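Local coordinates for protein endoglucanase (Thermotoga maritima, PDB 1VHO) that probably acts as a metal-dependent aminopeptidase of the M42 family, expected to bind two divalent metal ions per subunit, although it is named an endoglucanase, at residues Thr45-Leu50 / Val202-Gly207; Ala63-Val68 / Ala223-Val228; Glu41-Arg46 / Gly214-Asn219; Ile51-Gly56 / Asp195-Phe200. One frame throughout, in Å; residues are numbered along the deposited sequence.

Contact 1: residues Thr45-Leu50 / Val202-Gly207; sequences TRHGSL and VQEETG
Thr45 and Ser49 both aim their hydroxyls at one carboxylate oxygen, OE2 of Glu205, and this is the tight half of the contact. Thr45 OG1 donates to Glu205 OE2 over 2.6 Å, nearly in line with the C-O bond, while Ser49 OG donates to the same Glu205 OE2 at 2.5 Å from the anti side, somewhat out of the carboxylate plane. The glutamate reaches them because its chain folds back at CG (chi2 -77°). Each hydroxyl is itself a receiver: the backbone N of Val202 gives a straight bond to Ser49 OG (2.9 Å), and the backbone N of Ser49 one to Thr45 OG1 (3.0 Å). Two donors from buried residues thus grip Glu205 OE2 and would limit its movement. In M42 peptidases the loop after strand 195-201 carries a Glu-Glu pair; Glu204 is the predicted proton acceptor and Glu205 a predicted ligand of the second zinc, so Thr45 and Ser49 probably form a second shell behind the metal site. Toward solvent the fit slackens. The His47 ring lies with one face over the carbonyl O of Glu204, and CG of Arg46 sits against its other face. His47 ND1 stays 3.5 Å from Glu205 OE1. A water donates to the carbonyl O of His47 and, weakly, to OE1 of the exposed Glu204. On the inner side, Val202 lays CG2 against the carbonyl O of His47 (3.4 Å) and CG1 against that of Gly48.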
loop_
_atom_site.group_PDB
_atom_site.type_symbol
_atom_site.label_atom_id
_atom_site.label_comp_id
_atom_site.label_asym_id
_atom_site.label_seq_id
_atom_site.Cartn_x
_atom_site.Cartn_y
_atom_site.Cartn_z
ATOM N N THR A 45 14.386 4.125 8.501
ATOM C CA THR A 45 14.972 3.023 9.265
ATOM C C THR A 45 16.155 2.475 8.442
ATOM O O THR A 45 16.388 2.932 7.327
ATOM C CB THR A 45 13.970 1.915 9.535
ATOM O OG1 THR A 45 13.627 1.240 8.317
ATOM C CG2 THR A 45 12.703 2.511 10.166
ATOM N N ARG A 46 16.817 1.461 8.983
ATOM C CA ARG A 46 17.949 0.877 8.259
ATOM C C ARG A 46 17.446 0.052 7.081
ATOM O O ARG A 46 18.201 -0.158 6.133
ATOM C CB ARG A 46 18.840 0.092 9.200
ATOM C CG ARG A 46 18.252 -1.152 9.829
ATOM C CD ARG A 46 19.168 -1.706 10.916
ATOM N NE ARG A 46 18.830 -3.066 11.308
ATOM C CZ ARG A 46 19.134 -4.161 10.617
ATOM N NH1 ARG A 46 19.797 -4.097 9.464
ATOM N NH2 ARG A 46 18.774 -5.356 11.079
ATOM N N HIS A 47 16.199 -0.409 7.129
ATOM C CA HIS A 47 15.610 -1.176 6.035
ATOM C C HIS A 47 14.960 -0.276 4.989
ATOM O O HIS A 47 14.584 -0.769 3.909
ATOM C CB HIS A 47 14.638 -2.218 6.548
ATOM C CG HIS A 47 15.288 -3.302 7.352
ATOM N ND1 HIS A 47 15.179 -3.378 8.723
ATOM C CD2 HIS A 47 16.068 -4.343 6.984
ATOM C CE1 HIS A 47 15.846 -4.432 9.155
ATOM N NE2 HIS A 47 16.396 -5.038 8.116
ATOM N N GLY A 48 14.795 1.006 5.273
ATOM C CA GLY A 48 14.236 1.948 4.322
ATOM C C GLY A 48 12.814 2.420 4.607
ATOM O O GLY A 48 12.260 3.155 3.771
ATOM N N SER A 49 12.286 2.135 5.785
ATOM C CA SER A 49 10.925 2.591 6.138
ATOM C C SER A 49 11.000 4.060 6.499
ATOM O O SER A 49 12.105 4.565 6.839
ATOM C CB SER A 49 10.312 1.800 7.271
ATOM O OG SER A 49 10.039 0.442 6.954
ATOM N N LEU A 50 9.910 4.800 6.386
ATOM C CA LEU A 50 9.896 6.202 6.694
ATOM C C LEU A 50 8.889 6.498 7.816
ATOM O O LEU A 50 7.764 5.980 7.767
ATOM C CB LEU A 50 9.539 7.015 5.433
ATOM C CG LEU A 50 9.384 8.521 5.607
ATOM C CD1 LEU A 50 10.745 9.215 5.684
ATOM C CD2 LEU A 50 8.586 9.130 4.450
ATOM N N VAL A 202 8.444 -0.700 4.764
ATOM C CA VAL A 202 8.875 -1.462 3.580
ATOM C C VAL A 202 8.792 -2.945 3.879
ATOM O O VAL A 202 8.599 -3.387 5.020
ATOM C CB VAL A 202 10.291 -1.066 3.136
ATOM C CG1 VAL A 202 10.323 0.403 2.756
ATOM C CG2 VAL A 202 11.283 -1.356 4.284
ATOM N N GLN A 203 8.963 -3.785 2.859
ATOM C CA GLN A 203 8.819 -5.208 3.017
ATOM C C GLN A 203 9.772 -5.882 4.004
ATOM O O GLN A 203 9.335 -6.791 4.714
ATOM C CB GLN A 203 8.996 -5.904 1.654
ATOM C CG GLN A 203 8.302 -7.270 1.624
ATOM C CD GLN A 203 9.325 -8.388 1.617
ATOM O OE1 GLN A 203 10.518 -8.102 1.545
ATOM N NE2 GLN A 203 8.844 -9.621 1.682
ATOM N N GLU A 204 11.015 -5.442 4.065
ATOM C CA GLU A 204 11.990 -6.099 4.924
ATOM C C GLU A 204 11.903 -5.824 6.405
ATOM O O GLU A 204 12.841 -6.267 7.108
ATOM C CB GLU A 204 13.404 -5.832 4.378
ATOM C CG GLU A 204 13.689 -6.666 3.121
ATOM C CD GLU A 204 14.980 -6.289 2.425
ATOM O OE1 GLU A 204 15.878 -5.704 3.079
ATOM O OE2 GLU A 204 15.137 -6.574 1.210
ATOM N N GLU A 205 10.856 -5.216 6.935
ATOM C CA GLU A 205 10.730 -4.966 8.357
ATOM C C GLU A 205 10.153 -6.204 9.031
ATOM O O GLU A 205 9.457 -6.990 8.399
ATOM C CB GLU A 205 9.806 -3.766 8.669
ATOM C CG GLU A 205 10.268 -2.483 7.995
ATOM C CD GLU A 205 11.444 -1.824 8.663
ATOM O OE1 GLU A 205 11.960 -2.401 9.642
ATOM O OE2 GLU A 205 11.879 -0.732 8.264
ATOM N N THR A 206 10.368 -6.309 10.354
ATOM C CA THR A 206 9.845 -7.465 11.074
ATOM C C THR A 206 8.355 -7.345 11.317
ATOM O O THR A 206 7.644 -8.359 11.327
ATOM C CB THR A 206 10.593 -7.661 12.406
ATOM O OG1 THR A 206 10.414 -6.505 13.241
ATOM C CG2 THR A 206 12.084 -7.812 12.124
ATOM N N GLY A 207 7.846 -6.122 11.452
ATOM C CA GLY A 207 6.405 -5.926 11.709
ATOM C C GLY A 207 6.167 -4.416 11.862
ATOM O O GLY A 207 7.130 -3.654 11.780
HETATM O O HOH W 1 14.844 -2.894 2.470
#

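Contact 2: residues Ala63-Val68 / Ala223-Val228; sequences AFFAHV and AIVMDV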
loop_
_atom_site.group_PDB
_atom_site.type_symbol
_atom_site.label_atom_id
_atom_site.label_comp_id
_atom_site.label_asym_id
_atom_site.label_seq_id
_atom_site.Cartn_x
_atom_site.Cartn_y
_atom_site.Cartn_z
ATOM N N ALA A 63 0.186 6.122 16.750
ATOM C CA ALA A 63 0.934 5.692 15.573
ATOM C C ALA A 63 -0.035 5.180 14.509
ATOM O O ALA A 63 -0.943 4.389 14.824
ATOM C CB ALA A 63 1.938 4.596 15.927
ATOM N N PHE A 64 0.177 5.570 13.278
ATOM C CA PHE A 64 -0.637 5.169 12.129
ATOM C C PHE A 64 0.324 4.391 11.204
ATOM O O PHE A 64 1.440 4.909 10.995
ATOM C CB PHE A 64 -1.250 6.337 11.389
ATOM C CG PHE A 64 -2.168 7.227 12.186
ATOM C CD1 PHE A 64 -3.052 6.699 13.114
ATOM C CD2 PHE A 64 -2.123 8.599 12.035
ATOM C CE1 PHE A 64 -3.868 7.538 13.870
ATOM C CE2 PHE A 64 -2.968 9.438 12.750
ATOM C CZ PHE A 64 -3.845 8.907 13.671
ATOM N N PHE A 65 -0.092 3.259 10.661
ATOM C CA PHE A 65 0.849 2.457 9.874
ATOM C C PHE A 65 0.309 2.083 8.491
ATOM O O PHE A 65 -0.860 1.670 8.383
ATOM C CB PHE A 65 1.064 1.110 10.634
ATOM C CG PHE A 65 1.730 1.213 11.991
ATOM C CD1 PHE A 65 0.939 1.378 13.143
ATOM C CD2 PHE A 65 3.087 1.160 12.116
ATOM C CE1 PHE A 65 1.566 1.477 14.378
ATOM C CE2 PHE A 65 3.720 1.246 13.358
ATOM C CZ PHE A 65 2.934 1.412 14.498
ATOM N N ALA A 66 1.186 1.998 7.494
ATOM C CA ALA A 66 0.768 1.573 6.140
ATOM C C ALA A 66 1.934 0.865 5.436
ATOM O O ALA A 66 3.090 1.195 5.741
ATOM C CB ALA A 66 0.344 2.793 5.319
ATOM N N HIS A 67 1.647 -0.131 4.614
ATOM C CA HIS A 67 2.716 -0.796 3.847
ATOM C C HIS A 67 2.984 0.070 2.593
ATOM O O HIS A 67 2.090 0.822 2.158
ATOM C CB HIS A 67 2.247 -2.169 3.361
ATOM C CG HIS A 67 1.931 -3.179 4.401
ATOM N ND1 HIS A 67 2.906 -3.992 4.961
ATOM C CD2 HIS A 67 0.748 -3.539 4.981
ATOM C CE1 HIS A 67 2.347 -4.805 5.832
ATOM N NE2 HIS A 67 1.048 -4.553 5.856
ATOM N N VAL A 68 4.125 -0.118 1.931
ATOM C CA VAL A 68 4.419 0.726 0.768
ATOM C C VAL A 68 4.750 -0.047 -0.500
ATOM O O VAL A 68 4.713 0.578 -1.579
ATOM C CB VAL A 68 5.593 1.704 0.987
ATOM C CG1 VAL A 68 5.424 2.599 2.217
ATOM C CG2 VAL A 68 6.918 0.978 1.100
ATOM N N ALA A 223 -2.633 2.489 18.327
ATOM C CA ALA A 223 -2.131 2.358 16.946
ATOM C C ALA A 223 -3.300 2.082 16.000
ATOM O O ALA A 223 -4.213 1.348 16.367
ATOM C CB ALA A 223 -1.165 1.185 16.871
ATOM N N ILE A 224 -3.237 2.687 14.823
ATOM C CA ILE A 224 -4.291 2.424 13.826
ATOM C C ILE A 224 -3.547 1.878 12.585
ATOM O O ILE A 224 -2.701 2.574 12.037
ATOM C CB ILE A 224 -5.132 3.649 13.525
ATOM C CG1 ILE A 224 -5.673 4.280 14.853
ATOM C CG2 ILE A 224 -6.292 3.263 12.598
ATOM C CD1 ILE A 224 -6.726 5.393 14.543
ATOM N N VAL A 225 -3.850 0.655 12.205
ATOM C CA VAL A 225 -3.193 0.009 11.067
ATOM C C VAL A 225 -4.103 0.154 9.855
ATOM O O VAL A 225 -5.281 -0.137 9.950
ATOM C CB VAL A 225 -2.929 -1.491 11.327
ATOM C CG1 VAL A 225 -2.478 -2.233 10.087
ATOM C CG2 VAL A 225 -1.918 -1.653 12.457
HETATM N N MSE A 226 -3.518 0.536 8.717
HETATM C CA MSE A 226 -4.312 0.718 7.515
HETATM C C MSE A 226 -4.310 -0.575 6.691
HETATM O O MSE A 226 -3.248 -1.191 6.551
HETATM C CB MSE A 226 -3.631 1.773 6.620
HETATM C CG MSE A 226 -3.461 3.155 7.190
HETATM SE SE MSE A 226 -5.168 4.024 7.303
HETATM C CE MSE A 226 -5.662 3.544 9.090
ATOM N N ASP A 227 -5.402 -0.802 5.987
ATOM C CA ASP A 227 -5.444 -1.960 5.096
ATOM C C ASP A 227 -6.480 -1.623 4.018
ATOM O O ASP A 227 -6.945 -0.478 3.951
ATOM C CB ASP A 227 -5.841 -3.225 5.852
ATOM C CG ASP A 227 -5.285 -4.498 5.233
ATOM O OD1 ASP A 227 -4.898 -4.534 4.042
ATOM O OD2 ASP A 227 -5.215 -5.515 5.955
ATOM N N VAL A 228 -6.751 -2.574 3.147
ATOM C CA VAL A 228 -7.782 -2.383 2.127
ATOM C C VAL A 228 -8.699 -3.622 2.195
ATOM O O VAL A 228 -8.248 -4.661 2.705
ATOM C CB VAL A 228 -7.257 -2.240 0.687
ATOM C CG1 VAL A 228 -6.524 -0.878 0.529
ATOM C CG2 VAL A 228 -6.293 -3.382 0.397
HETATM O O HOH W 2 -1.061 -0.861 4.618
#
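With Phe64 CG (chi1 -60°) and Ile224 CG1 (chi1 -52°) each anti to its own carbonyl carbon, the two side chains run side by side in the same direction, and CE1 of the Phe64 ring comes to 3.6 Å from Ile224 CD1. On the other side of the sheet Phe65 turns its ring edge to Ala223: Ala223 CB lies in the ring plane at the edge, 3.7 Å from Phe65 CE1. The two strands are parallel and paired in register, Ala63 with Ala223 through Phe65 with Val225. Ile224 uses both its backbone groups: its N donates to Ala63 O (2.9 Å) and its O accepts from Phe65 N (3.0 Å). Met226 N then bonds to Phe65 O (2.9 Å). An alanine in place of Phe64 would probably open a gap beside Ile224 and leave Leu180 and Leu327, from the two helices packed on that side, without their shared aromatic partner. Farther along, where the strands spread, a water accepts from His67 N and donates to Met226 O. The apolar, hydrogen-bonded pairing thus turns polar at the C-terminal strand ends, where His67 and Asp227 stand as predicted ligands of the first zinc.

Contact 3: residues Glu41-Arg46 / Gly214-Asn219; sequences EAKTTR and GAYEIN
The backbones of 41-46 and 214-219 come nearest at Thr45, just past strand 41-44, and Gly214, their CA atoms 4.8 Å apart, and a water joins Arg46 N to Gly214 O there. Thr45 lays its CG2 methyl on the Gly214 backbone, 3.7 Å from Gly214 C. At the far end Tyr216 OH donates to Glu41 OE2 (2.6 Å), which lies at the edge of the ring, near its plane, and is met on its anti side, well out of the carboxylate plane. Between these ends Lys43 bends at chi3 (88°) and crosses the tyrosine obliquely, CD lying 3.4 Å from Tyr216 OH. Its ammonium makes a weak bond to Ala215 O (3.2 Å from Lys43 NZ) and an off-centre cation-pi contact, Lys43 NZ being 4.5 Å from the Tyr216 ring centroid. A leucine replacing Tyr216 would probably leave Glu41 without its hydroxyl donor and Lys43 without a ring to lie against. Ile51 and Tyr197 back the tyrosine, the latter edge-to-face. The arrangement pins the loop between helix 208-213 and strand 222-229 onto the outermost strand of the mixed central sheet of the M42 catalytic domain.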
loop_
_atom_site.group_PDB
_atom_site.type_symbol
_atom_site.label_atom_id
_atom_site.label_comp_id
_atom_site.label_asym_id
_atom_site.label_seq_id
_atom_site.Cartn_x
_atom_site.Cartn_y
_atom_site.Cartn_z
ATOM N N GLU A 41 9.623 16.221 11.849
ATOM C CA GLU A 41 10.768 15.480 11.350
ATOM C C GLU A 41 10.347 14.180 10.673
ATOM O O GLU A 41 9.209 13.723 10.832
ATOM C CB GLU A 41 11.802 15.144 12.418
ATOM C CG GLU A 41 11.284 14.545 13.689
ATOM C CD GLU A 41 12.356 14.353 14.760
ATOM O OE1 GLU A 41 12.560 15.269 15.583
ATOM O OE2 GLU A 41 12.973 13.276 14.786
ATOM N N ALA A 42 11.295 13.631 9.914
ATOM C CA ALA A 42 11.033 12.365 9.219
ATOM C C ALA A 42 12.315 11.544 9.216
ATOM O O ALA A 42 13.374 12.118 8.903
ATOM C CB ALA A 42 10.500 12.589 7.833
ATOM N N LYS A 43 12.253 10.340 9.742
ATOM C CA LYS A 43 13.417 9.484 9.794
ATOM C C LYS A 43 13.218 8.196 9.013
ATOM O O LYS A 43 12.113 7.675 8.919
ATOM C CB LYS A 43 13.757 9.111 11.256
ATOM C CG LYS A 43 14.506 10.254 11.948
ATOM C CD LYS A 43 14.407 10.172 13.447
ATOM C CE LYS A 43 15.491 9.329 14.095
ATOM N NZ LYS A 43 15.486 9.595 15.577
ATOM N N THR A 44 14.336 7.683 8.498
ATOM C CA THR A 44 14.329 6.440 7.749
ATOM C C THR A 44 14.916 5.320 8.571
ATOM O O THR A 44 15.836 5.564 9.383
ATOM C CB THR A 44 15.107 6.622 6.429
ATOM O OG1 THR A 44 14.506 7.737 5.745
ATOM C CG2 THR A 44 14.973 5.396 5.549
ATOM N N THR A 45 14.386 4.125 8.501
ATOM C CA THR A 45 14.972 3.023 9.265
ATOM C C THR A 45 16.155 2.475 8.442
ATOM O O THR A 45 16.388 2.932 7.327
ATOM C CB THR A 45 13.970 1.915 9.535
ATOM O OG1 THR A 45 13.627 1.240 8.317
ATOM C CG2 THR A 45 12.703 2.511 10.166
ATOM N N ARG A 46 16.817 1.461 8.983
ATOM C CA ARG A 46 17.949 0.877 8.259
ATOM C C ARG A 46 17.446 0.052 7.081
ATOM O O ARG A 46 18.201 -0.158 6.133
ATOM C CB ARG A 46 18.840 0.092 9.200
ATOM C CG ARG A 46 18.252 -1.152 9.829
ATOM C CD ARG A 46 19.168 -1.706 10.916
ATOM N NE ARG A 46 18.830 -3.066 11.308
ATOM C CZ ARG A 46 19.134 -4.161 10.617
ATOM N NH1 ARG A 46 19.797 -4.097 9.464
ATOM N NH2 ARG A 46 18.774 -5.356 11.079
ATOM N N GLY A 214 12.555 1.300 14.429
ATOM C CA GLY A 214 13.807 1.407 13.675
ATOM C C GLY A 214 14.162 2.880 13.545
ATOM O O GLY A 214 15.258 3.233 13.092
ATOM N N ALA A 215 13.220 3.759 13.886
ATOM C CA ALA A 215 13.361 5.184 13.852
ATOM C C ALA A 215 13.176 5.858 15.208
ATOM O O ALA A 215 13.867 6.815 15.524
ATOM C CB ALA A 215 12.311 5.797 12.894
ATOM N N TYR A 216 12.136 5.509 15.969
ATOM C CA TYR A 216 11.866 6.130 17.259
ATOM C C TYR A 216 11.597 5.075 18.316
ATOM O O TYR A 216 10.667 4.265 18.202
ATOM C CB TYR A 216 10.631 7.044 17.175
ATOM C CG TYR A 216 10.821 8.265 16.311
ATOM C CD1 TYR A 216 11.403 9.422 16.802
ATOM C CD2 TYR A 216 10.410 8.224 14.972
ATOM C CE1 TYR A 216 11.566 10.532 15.986
ATOM C CE2 TYR A 216 10.590 9.319 14.144
ATOM C CZ TYR A 216 11.170 10.464 14.656
ATOM O OH TYR A 216 11.342 11.543 13.834
ATOM N N GLU A 217 12.433 5.033 19.354
ATOM C CA GLU A 217 12.277 4.042 20.418
ATOM C C GLU A 217 11.163 4.489 21.368
ATOM O O GLU A 217 11.433 5.089 22.409
ATOM C CB GLU A 217 13.585 3.909 21.211
ATOM N N ILE A 218 9.920 4.265 20.974
ATOM C CA ILE A 218 8.762 4.645 21.749
ATOM C C ILE A 218 7.761 3.490 21.767
ATOM O O ILE A 218 7.864 2.567 20.967
ATOM C CB ILE A 218 8.046 5.860 21.124
ATOM C CG1 ILE A 218 7.632 5.511 19.671
ATOM C CG2 ILE A 218 8.853 7.128 21.144
ATOM C CD1 ILE A 218 6.325 6.222 19.318
ATOM N N ASN A 219 6.794 3.568 22.661
ATOM C CA ASN A 219 5.718 2.593 22.738
ATOM C C ASN A 219 4.433 3.422 22.603
ATOM O O ASN A 219 4.098 4.197 23.500
ATOM C CB ASN A 219 5.690 1.805 24.041
ATOM C CG ASN A 219 4.843 0.554 23.902
ATOM O OD1 ASN A 219 5.058 -0.275 23.012
ATOM N ND2 ASN A 219 3.877 0.387 24.794
HETATM O O HOH W 3 16.809 1.327 11.913
#

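Contact 4: residues Ile51-Gly56 / Asp195-Phe200; sequences IGYKKG and DVYVVF
Tyr53 and Tyr197 lie side by side as an offset stack, ring centroids 4.7 Å apart and planes 30° from parallel. The overlap is at the rim: CD1 of Tyr53 sits over one face of the Tyr197 ring, 3.3 Å from Tyr197 CE2. Different first torsions, 169° in Tyr53 and -64° in Tyr197, lean the two rings toward each other from directly opposed backbone positions. On the same face Ile51 continues the row, its CG1 3.8 Å from Val199 CG2 and its CG2 at the edge of the Tyr197 ring. Beyond the stack a water joins Tyr53 OH to Asp195 OD2, donating to the carboxylate. The other oxygen, Asp195 OD1, accepts from Gly56 N at 2.6 Å, tying down the chain as it leaves the strand. Beneath the side chains runs regular antiparallel pairing: Gly52 with Val198 and Lys54 with Val196 are hydrogen-bonded pairs, each closed by two N-H...O bonds, that of Val196 N to Lys54 O being almost straight. The tyrosine and isoleucine pairs alternate with them as non-hydrogen-bonded pairs. Farther out, Lys61 bonds Tyr197 OH. Val196 and Val198, on the reverse side, rest on helix 171-187, Val199 packs against helix 208-213, and strand 195-201 is flanked by strands 50-54 and 61-67.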
loop_
_atom_site.group_PDB
_atom_site.type_symbol
_atom_site.label_atom_id
_atom_site.label_comp_id
_atom_site.label_asym_id
_atom_site.label_seq_id
_atom_site.Cartn_x
_atom_site.Cartn_y
_atom_site.Cartn_z
ATOM N N ILE A 51 9.308 7.217 8.839
ATOM C CA ILE A 51 8.406 7.584 9.951
ATOM C C ILE A 51 8.292 9.090 10.028
ATOM O O ILE A 51 9.320 9.789 10.184
ATOM C CB ILE A 51 8.830 7.009 11.319
ATOM C CG1 ILE A 51 8.711 5.493 11.335
ATOM C CG2 ILE A 51 7.906 7.602 12.432
ATOM C CD1 ILE A 51 9.825 4.709 10.652
ATOM N N GLY A 52 7.100 9.644 9.802
ATOM C CA GLY A 52 6.922 11.114 9.871
ATOM C C GLY A 52 6.554 11.427 11.335
ATOM O O GLY A 52 5.672 10.692 11.859
ATOM N N TYR A 53 7.115 12.451 11.929
ATOM C CA TYR A 53 6.771 12.774 13.328
ATOM C C TYR A 53 6.183 14.167 13.443
ATOM O O TYR A 53 6.765 15.155 12.973
ATOM C CB TYR A 53 8.000 12.629 14.228
ATOM C CG TYR A 53 7.815 13.178 15.627
ATOM C CD1 TYR A 53 6.821 12.665 16.445
ATOM C CD2 TYR A 53 8.598 14.207 16.127
ATOM C CE1 TYR A 53 6.625 13.129 17.726
ATOM C CE2 TYR A 53 8.420 14.685 17.426
ATOM C CZ TYR A 53 7.434 14.132 18.210
ATOM O OH TYR A 53 7.201 14.579 19.495
ATOM N N LYS A 54 4.969 14.222 13.986
ATOM C CA LYS A 54 4.283 15.518 14.140
ATOM C C LYS A 54 3.945 15.694 15.627
ATOM O O LYS A 54 3.161 14.936 16.222
ATOM C CB LYS A 54 3.063 15.600 13.248
ATOM C CG LYS A 54 2.201 16.834 13.381
ATOM C CD LYS A 54 2.935 18.117 13.043
ATOM C CE LYS A 54 2.108 19.331 13.499
ATOM N NZ LYS A 54 0.758 19.307 12.906
ATOM N N LYS A 55 4.669 16.626 16.248
ATOM C CA LYS A 55 4.481 16.870 17.682
ATOM C C LYS A 55 3.143 17.514 17.973
ATOM O O LYS A 55 2.654 18.348 17.211
ATOM C CB LYS A 55 5.619 17.783 18.199
ATOM C CG LYS A 55 5.426 18.260 19.627
ATOM C CD LYS A 55 6.603 19.055 20.157
ATOM C CE LYS A 55 7.332 18.317 21.273
ATOM N NZ LYS A 55 8.360 19.211 21.910
ATOM N N GLY A 56 2.524 17.060 19.046
ATOM C CA GLY A 56 1.233 17.626 19.480
ATOM C C GLY A 56 1.510 18.296 20.846
ATOM O O GLY A 56 2.567 18.925 20.999
ATOM N N ASP A 195 0.752 13.318 20.095
ATOM C CA ASP A 195 1.964 13.354 19.267
ATOM C C ASP A 195 1.666 12.270 18.207
ATOM O O ASP A 195 1.180 11.191 18.596
ATOM C CB ASP A 195 3.204 13.010 20.063
ATOM C CG ASP A 195 3.584 14.168 21.014
ATOM O OD1 ASP A 195 3.114 15.302 20.846
ATOM O OD2 ASP A 195 4.363 13.873 21.930
ATOM N N VAL A 196 1.904 12.549 16.944
ATOM C CA VAL A 196 1.543 11.567 15.911
ATOM C C VAL A 196 2.743 11.011 15.183
ATOM O O VAL A 196 3.614 11.790 14.746
ATOM C CB VAL A 196 0.590 12.246 14.902
ATOM C CG1 VAL A 196 0.289 11.340 13.708
ATOM C CG2 VAL A 196 -0.732 12.616 15.608
ATOM N N TYR A 197 2.770 9.696 15.009
ATOM C CA TYR A 197 3.842 9.037 14.296
ATOM C C TYR A 197 3.198 8.301 13.105
ATOM O O TYR A 197 2.301 7.493 13.323
ATOM C CB TYR A 197 4.598 8.033 15.139
ATOM C CG TYR A 197 5.328 8.676 16.311
ATOM C CD1 TYR A 197 4.603 9.043 17.449
ATOM C CD2 TYR A 197 6.686 8.956 16.242
ATOM C CE1 TYR A 197 5.230 9.647 18.512
ATOM C CE2 TYR A 197 7.318 9.567 17.323
ATOM C CZ TYR A 197 6.602 9.878 18.450
ATOM O OH TYR A 197 7.200 10.466 19.548
ATOM N N VAL A 198 3.635 8.664 11.907
ATOM C CA VAL A 198 3.040 8.064 10.688
ATOM C C VAL A 198 4.083 7.183 10.065
ATOM O O VAL A 198 5.141 7.672 9.620
ATOM C CB VAL A 198 2.517 9.189 9.800
ATOM C CG1 VAL A 198 1.859 8.615 8.585
ATOM C CG2 VAL A 198 1.494 10.051 10.568
ATOM N N VAL A 199 3.781 5.886 9.937
ATOM C CA VAL A 199 4.786 4.932 9.493
ATOM C C VAL A 199 4.486 4.267 8.147
ATOM O O VAL A 199 3.429 3.673 7.952
ATOM C CB VAL A 199 4.875 3.832 10.573
ATOM C CG1 VAL A 199 5.941 2.785 10.228
ATOM C CG2 VAL A 199 5.095 4.428 11.967
ATOM N N PHE A 200 5.417 4.440 7.232
ATOM C CA PHE A 200 5.376 3.875 5.885
ATOM C C PHE A 200 6.415 2.748 5.852
ATOM O O PHE A 200 7.625 2.958 5.658
ATOM C CB PHE A 200 5.681 4.972 4.845
ATOM C CG PHE A 200 4.773 6.179 4.926
ATOM C CD1 PHE A 200 5.106 7.254 5.747
ATOM C CD2 PHE A 200 3.593 6.238 4.208
ATOM C CE1 PHE A 200 4.277 8.375 5.817
ATOM C CE2 PHE A 200 2.733 7.326 4.294
ATOM C CZ PHE A 200 3.095 8.416 5.107
HETATM O O HOH W 4 6.600 12.663 21.450
#

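How the contacts relate
Contacts 2 and 4 are buried strand pairings in one mixed sheet, the first parallel, the second antiparallel, and they share a border: Phe64 O and Ala66 N probably bond to the backbone of Val199. Contact 3 is a surface contact at the sheet's edge strand, with a loop laid against it, relying on charged and aromatic ends instead of backbone pairing; it meets contact 4 where Ala215 and Tyr216 pack on Ile51 and Tyr53. Contact 1, partly buried, joins two loops at strand ends and is held mainly by hydroxyl-carboxylate bonds. Thr45 serves both loop contacts, its hydroxyl in contact 1 and its methyl in contact 3. Predicted zinc ligands occur in contacts 1 and 2.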